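Local coordinates for regulatory protein SdiA (Escherichia coli, PDB 4LFU) that activates transcription of cell-division genes and responds to acyl-homoserine lactone autoinducers as a LuxR-type quorum-sensing receptor, at residues R11-R16 and M154-R159; Q18-A23 and Y27-L32. All blocks are in the same frame, centred on the assembly; numbering follows the deposited sequence.

Contact 1: residues R11-R16 and M154-R159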
loop_
_atom_site.group_PDB
_atom_site.type_symbol
_atom_site.label_atom_id
_atom_site.label_comp_id
_atom_site.label_asym_id
_atom_site.label_seq_id
_atom_site.Cartn_x
_atom_site.Cartn_y
_atom_site.Cartn_z
ATOM N N ARG A 11 -22.044 -7.679 -0.061
ATOM C CA ARG A 11 -22.871 -6.668 0.606
ATOM C C ARG A 11 -23.036 -6.977 2.113
ATOM O O ARG A 11 -22.834 -6.104 2.970
ATOM C CB ARG A 11 -24.233 -6.557 -0.116
ATOM C CG ARG A 11 -24.795 -5.147 -0.265
ATOM C CD ARG A 11 -25.667 -4.964 -1.560
ATOM N NE ARG A 11 -26.529 -6.112 -1.882
ATOM C CZ ARG A 11 -26.523 -6.777 -3.041
ATOM N NH1 ARG A 11 -25.714 -6.408 -4.035
ATOM N NH2 ARG A 11 -27.337 -7.819 -3.216
ATOM N N THR A 12 -23.369 -8.232 2.421
ATOM C CA THR A 12 -23.466 -8.719 3.807
ATOM C C THR A 12 -22.146 -8.625 4.593
ATOM O O THR A 12 -22.139 -8.243 5.768
ATOM C CB THR A 12 -23.932 -10.195 3.843
ATOM O OG1 THR A 12 -24.969 -10.398 2.877
ATOM C CG2 THR A 12 -24.421 -10.579 5.238
ATOM N N MET A 13 -21.037 -8.980 3.947
ATOM C CA MET A 13 -19.751 -9.048 4.647
ATOM C C MET A 13 -19.213 -7.677 5.033
ATOM O O MET A 13 -18.722 -7.501 6.150
ATOM C CB MET A 13 -18.718 -9.873 3.858
ATOM C CG MET A 13 -19.070 -11.352 3.727
ATOM S SD MET A 13 -19.492 -12.184 5.297
ATOM C CE MET A 13 -17.929 -12.075 6.174
ATOM N N LEU A 14 -19.310 -6.711 4.116
ATOM C CA LEU A 14 -18.935 -5.324 4.407
ATOM C C LEU A 14 -19.697 -4.813 5.610
ATOM O O LEU A 14 -19.122 -4.202 6.510
ATOM C CB LEU A 14 -19.202 -4.417 3.201
ATOM C CG LEU A 14 -18.317 -4.732 1.999
ATOM C CD1 LEU A 14 -18.742 -3.951 0.769
ATOM C CD2 LEU A 14 -16.855 -4.462 2.345
ATOM N N LEU A 15 -20.996 -5.084 5.639
ATOM C CA LEU A 15 -21.820 -4.628 6.747
ATOM C C LEU A 15 -21.441 -5.319 8.055
ATOM O O LEU A 15 -21.304 -4.650 9.079
ATOM C CB LEU A 15 -23.315 -4.771 6.423
ATOM C CG LEU A 15 -23.930 -3.552 5.718
ATOM C CD1 LEU A 15 -25.231 -3.908 4.949
ATOM C CD2 LEU A 15 -24.170 -2.389 6.730
ATOM N N ARG A 16 -21.251 -6.639 8.014
ATOM C CA ARG A 16 -20.811 -7.388 9.194
ATOM C C ARG A 16 -19.507 -6.885 9.785
ATOM O O ARG A 16 -19.409 -6.740 10.981
ATOM C CB ARG A 16 -20.700 -8.881 8.900
ATOM C CG ARG A 16 -21.860 -9.698 9.411
ATOM C CD ARG A 16 -21.561 -11.167 9.282
ATOM N NE ARG A 16 -22.683 -11.859 8.660
ATOM C CZ ARG A 16 -22.603 -13.042 8.060
ATOM N NH1 ARG A 16 -21.438 -13.683 7.985
ATOM N NH2 ARG A 16 -23.694 -13.579 7.521
ATOM N N MET A 154 -11.648 -14.027 -0.501
ATOM C CA MET A 154 -10.532 -13.818 0.402
ATOM C C MET A 154 -9.954 -12.411 0.247
ATOM O O MET A 154 -9.329 -11.888 1.171
ATOM C CB MET A 154 -9.460 -14.878 0.191
ATOM C CG MET A 154 -9.836 -16.295 0.706
ATOM S SD MET A 154 -8.370 -17.318 0.475
ATOM C CE MET A 154 -7.454 -16.804 1.951
ATOM N N GLN A 155 -10.158 -11.805 -0.925
ATOM C CA GLN A 155 -9.756 -10.423 -1.137
ATOM C C GLN A 155 -10.450 -9.528 -0.152
ATOM O O GLN A 155 -9.796 -8.715 0.479
ATOM C CB GLN A 155 -10.065 -9.938 -2.546
ATOM C CG GLN A 155 -8.915 -9.972 -3.484
ATOM C CD GLN A 155 -9.303 -9.471 -4.856
ATOM O OE1 GLN A 155 -9.775 -8.341 -4.998
ATOM N NE2 GLN A 155 -9.120 -10.313 -5.878
ATOM N N LEU A 156 -11.765 -9.706 -0.025
ATOM C CA LEU A 156 -12.599 -8.940 0.927
ATOM C C LEU A 156 -12.302 -9.258 2.389
ATOM O O LEU A 156 -12.179 -8.339 3.206
ATOM C CB LEU A 156 -14.104 -9.121 0.613
ATOM C CG LEU A 156 -15.209 -8.376 1.383
ATOM C CD1 LEU A 156 -16.535 -8.458 0.613
ATOM C CD2 LEU A 156 -15.412 -8.895 2.844
ATOM N N LEU A 157 -12.175 -10.550 2.709
ATOM C CA LEU A 157 -11.923 -11.022 4.090
ATOM C C LEU A 157 -10.649 -10.505 4.688
ATOM O O LEU A 157 -10.638 -10.113 5.839
ATOM C CB LEU A 157 -11.913 -12.557 4.170
ATOM C CG LEU A 157 -13.276 -13.215 3.935
ATOM C CD1 LEU A 157 -13.118 -14.738 3.796
ATOM C CD2 LEU A 157 -14.222 -12.879 5.052
ATOM N N VAL A 158 -9.569 -10.510 3.911
ATOM C CA VAL A 158 -8.298 -9.995 4.416
ATOM C C VAL A 158 -8.362 -8.478 4.606
ATOM O O VAL A 158 -7.827 -7.971 5.593
ATOM C CB VAL A 158 -7.044 -10.461 3.573
ATOM C CG1 VAL A 158 -7.033 -9.880 2.183
ATOM C CG2 VAL A 158 -5.727 -10.134 4.299
ATOM N N ARG A 159 -9.023 -7.770 3.691
ATOM C CA ARG A 159 -9.100 -6.315 3.766
ATOM C C ARG A 159 -9.948 -5.876 4.934
ATOM O O ARG A 159 -9.503 -5.112 5.778
ATOM C CB ARG A 159 -9.668 -5.721 2.472
ATOM C CG ARG A 159 -9.515 -4.213 2.385
ATOM C CD ARG A 159 -10.505 -3.618 1.407
ATOM N NE ARG A 159 -10.240 -2.199 1.165
ATOM C CZ ARG A 159 -10.697 -1.196 1.912
ATOM N NH1 ARG A 159 -11.457 -1.430 2.977
ATOM N NH2 ARG A 159 -10.390 0.055 1.594
#
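Met13 and Leu14 meet Leu156 and Leu157 without a ring, amide or guanidinium face or edge between them; the contact is aliphatic throughout, though Trp9, on helix 6-19, touches both Leu156 and Leu157. The fold is the alpha-beta-alpha sandwich of the LuxR autoinducer-binding domain. Here helix 6-19 runs almost parallel to helix 147-167, at 6° and with 10.6 Å between the axes of the short segments, a spacing bridged by side chains alone. Leu156 does most of the reaching. Its CG stands anti to the backbone N (chi1 -176°), which carries the fork out toward helix 6-19, where CD2 lies 3.6 Å from Met13 CB. Met13 itself folds back at chi2 and chi3, and its CE ends 4.0 Å from Leu157 CD2, the two side chains passing at a slant. Leu157 also touches Leu133 and Phe135 on strand 130-137, so the contact ties the outer helix to the layer lying on the sheet. Arg11 faces another way, its NH1 in a salt bridge with Asp148 of the second subunit. At the margin Leu14 CD2 rests 4.4 Å from Leu156 CG.

Contact 2: residues Q18-A23 and Y27-L32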
loop_
_atom_site.group_PDB
_atom_site.type_symbol
_atom_site.label_atom_id
_atom_site.label_comp_id
_atom_site.label_asym_id
_atom_site.label_seq_id
_atom_site.Cartn_x
_atom_site.Cartn_y
_atom_site.Cartn_z
ATOM N N GLN A 18 -18.133 -3.868 9.218
ATOM C CA GLN A 18 -18.426 -2.487 9.628
ATOM C C GLN A 18 -18.954 -2.423 11.069
ATOM O O GLN A 18 -18.513 -1.597 11.864
ATOM C CB GLN A 18 -19.458 -1.840 8.689
ATOM C CG GLN A 18 -18.902 -1.042 7.497
ATOM C CD GLN A 18 -19.999 -0.675 6.464
ATOM O OE1 GLN A 18 -19.766 -0.721 5.251
ATOM N NE2 GLN A 18 -21.201 -0.327 6.956
ATOM N N ARG A 19 -19.881 -3.314 11.401
ATOM C CA ARG A 19 -20.584 -3.245 12.678
ATOM C C ARG A 19 -19.847 -3.891 13.876
ATOM O O ARG A 19 -20.284 -3.757 15.016
ATOM C CB ARG A 19 -22.027 -3.772 12.512
ATOM C CG ARG A 19 -22.369 -5.086 13.227
ATOM C CD ARG A 19 -22.209 -6.307 12.329
ATOM N NE ARG A 19 -21.839 -7.577 12.996
ATOM C CZ ARG A 19 -21.361 -7.729 14.242
ATOM N NH1 ARG A 19 -21.166 -6.686 15.051
ATOM N NH2 ARG A 19 -21.066 -8.952 14.687
ATOM N N MET A 20 -18.726 -4.569 13.630
ATOM C CA MET A 20 -17.984 -5.238 14.703
ATOM C C MET A 20 -17.393 -4.264 15.709
ATOM O O MET A 20 -16.919 -3.193 15.332
ATOM C CB MET A 20 -16.919 -6.167 14.126
ATOM C CG MET A 20 -17.532 -7.476 13.661
ATOM S SD MET A 20 -16.524 -8.433 12.544
ATOM C CE MET A 20 -17.794 -9.365 11.683
ATOM N N GLU A 21 -17.431 -4.649 16.984
ATOM C CA GLU A 21 -17.032 -3.779 18.089
ATOM C C GLU A 21 -15.811 -4.289 18.852
ATOM O O GLU A 21 -15.228 -3.551 19.657
ATOM C CB GLU A 21 -18.189 -3.605 19.081
ATOM C CG GLU A 21 -19.279 -2.628 18.651
ATOM C CD GLU A 21 -20.372 -2.452 19.730
ATOM O OE1 GLU A 21 -20.013 -2.223 20.923
ATOM O OE2 GLU A 21 -21.587 -2.537 19.381
ATOM N N THR A 22 -15.440 -5.547 18.614
ATOM C CA THR A 22 -14.252 -6.145 19.242
ATOM C C THR A 22 -13.387 -6.969 18.264
ATOM O O THR A 22 -13.855 -7.408 17.212
ATOM C CB THR A 22 -14.624 -7.038 20.474
ATOM O OG1 THR A 22 -15.593 -8.022 20.085
ATOM C CG2 THR A 22 -15.176 -6.191 21.627
ATOM N N ALA A 23 -12.121 -7.155 18.631
ATOM C CA ALA A 23 -11.220 -8.080 17.960
ATOM C C ALA A 23 -11.778 -9.517 17.839
ATOM O O ALA A 23 -11.739 -10.093 16.751
ATOM C CB ALA A 23 -9.874 -8.084 18.662
ATOM N N TYR A 27 -12.147 -12.080 14.598
ATOM C CA TYR A 27 -11.547 -13.418 14.543
ATOM C C TYR A 27 -12.576 -14.528 14.418
ATOM O O TYR A 27 -12.403 -15.446 13.622
ATOM C CB TYR A 27 -10.614 -13.669 15.718
ATOM C CG TYR A 27 -9.471 -12.700 15.770
ATOM C CD1 TYR A 27 -8.690 -12.447 14.645
ATOM C CD2 TYR A 27 -9.156 -12.047 16.942
ATOM C CE1 TYR A 27 -7.620 -11.542 14.697
ATOM C CE2 TYR A 27 -8.105 -11.148 17.006
ATOM C CZ TYR A 27 -7.343 -10.899 15.881
ATOM O OH TYR A 27 -6.288 -10.002 15.958
ATOM N N HIS A 28 -13.669 -14.407 15.159
ATOM C CA HIS A 28 -14.738 -15.397 15.092
ATOM C C HIS A 28 -15.370 -15.481 13.701
ATOM O O HIS A 28 -15.659 -16.577 13.215
ATOM C CB HIS A 28 -15.804 -15.136 16.170
ATOM C CG HIS A 28 -16.921 -16.132 16.145
ATOM N ND1 HIS A 28 -18.155 -15.852 15.589
ATOM C CD2 HIS A 28 -16.975 -17.422 16.562
ATOM C CE1 HIS A 28 -18.925 -16.926 15.680
ATOM N NE2 HIS A 28 -18.233 -17.890 16.265
ATOM N N GLU A 29 -15.577 -14.325 13.065
ATOM C CA GLU A 29 -16.121 -14.257 11.708
ATOM C C GLU A 29 -15.180 -14.860 10.670
ATOM O O GLU A 29 -15.640 -15.515 9.737
ATOM C CB GLU A 29 -16.488 -12.812 11.339
ATOM C CG GLU A 29 -17.257 -12.633 10.006
ATOM C CD GLU A 29 -18.548 -13.457 9.930
ATOM O OE1 GLU A 29 -19.295 -13.504 10.938
ATOM O OE2 GLU A 29 -18.821 -14.062 8.863
ATOM N N ILE A 30 -13.868 -14.643 10.825
ATOM C CA ILE A 30 -12.877 -15.256 9.928
ATOM C C ILE A 30 -12.881 -16.773 10.079
ATOM O O ILE A 30 -12.863 -17.486 9.076
ATOM C CB ILE A 30 -11.445 -14.732 10.142
ATOM C CG1 ILE A 30 -11.323 -13.287 9.641
ATOM C CG2 ILE A 30 -10.421 -15.664 9.454
ATOM C CD1 ILE A 30 -10.126 -12.546 10.245
ATOM N N GLU A 31 -12.938 -17.246 11.328
ATOM C CA GLU A 31 -13.072 -18.686 11.613
ATOM C C GLU A 31 -14.316 -19.308 10.955
ATOM O O GLU A 31 -14.216 -20.326 10.269
ATOM C CB GLU A 31 -13.054 -18.974 13.117
ATOM C CG GLU A 31 -13.079 -20.478 13.412
ATOM C CD GLU A 31 -12.940 -20.808 14.886
ATOM O OE1 GLU A 31 -12.041 -21.614 15.224
ATOM O OE2 GLU A 31 -13.724 -20.257 15.708
ATOM N N LEU A 32 -15.470 -18.668 11.139
ATOM C CA LEU A 32 -16.718 -19.085 10.479
ATOM C C LEU A 32 -16.637 -19.121 8.952
ATOM O O LEU A 32 -17.117 -20.071 8.332
ATOM C CB LEU A 32 -17.877 -18.199 10.935
ATOM C CG LEU A 32 -19.315 -18.740 10.920
ATOM C CD1 LEU A 32 -20.193 -18.036 9.859
ATOM C CD2 LEU A 32 -19.402 -20.296 10.822
#
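Met20 reaches across to Glu29 with its terminal methyl, while Ala23 and Tyr27 meet one turn apart at the start of helix 23-36. Beyond CG the methionine is extended (chi2 162°), which brings the flank of its terminal methyl to Glu29: Met20 CE lies 3.7 Å from both Glu29 CB and Glu29 CG. The two chains cross at roughly a right angle, and the methyl sits against the aliphatic stem of the glutamate rather than its carboxylate. Glu29 starts with CG anti to the backbone N and then kinks at chi2 (56°), and its OE2 has Arg16 and Gln33 as partners. Nearer the start of the methionine chain, Met20 CG sits 3.8 Å above the centre of the Arg19 guanidinium plane.

Tyr27 N donates to Ala23 O over 3.0 Å, an i to i+4 bond in the opening turn of helix 23-36. The tyrosine's CG lies beside its own backbone N, which swings the ring back along the helix: CD2 comes within 3.2 Å of Ala23 O, obliquely, and CE2 rests 3.9 Å from Ala23 CB. Tyr60 stacks on the same ring. Thr22 takes the N-cap position, and its OG1 hydrogen-bonds Glu25 OE2. This is the capped turn of an alpha-alpha hairpin, where the N-terminal helix of the autoinducer-binding domain gives way to the second.

Both contacts are buried and both draw on helix 6-19, with centres about 10 Å apart; contact 2 is nested in the long chain loop that contact 1 closes. They differ in reach: contact 1 joins helices far apart in sequence and is wholly apolar, whereas contact 2 spans a short turn and mixes a backbone hydrogen bond with methyl packing on a charged residue's stem. Glu29 connects them, taking a 2.8 Å salt bridge at OE2 from Arg16 NH1, with Met13 CE packed 3.5 Å from that same OE2. The second subunit touches the segments of contact 1 but not those of contact 2, placing the former nearer the dimer interface.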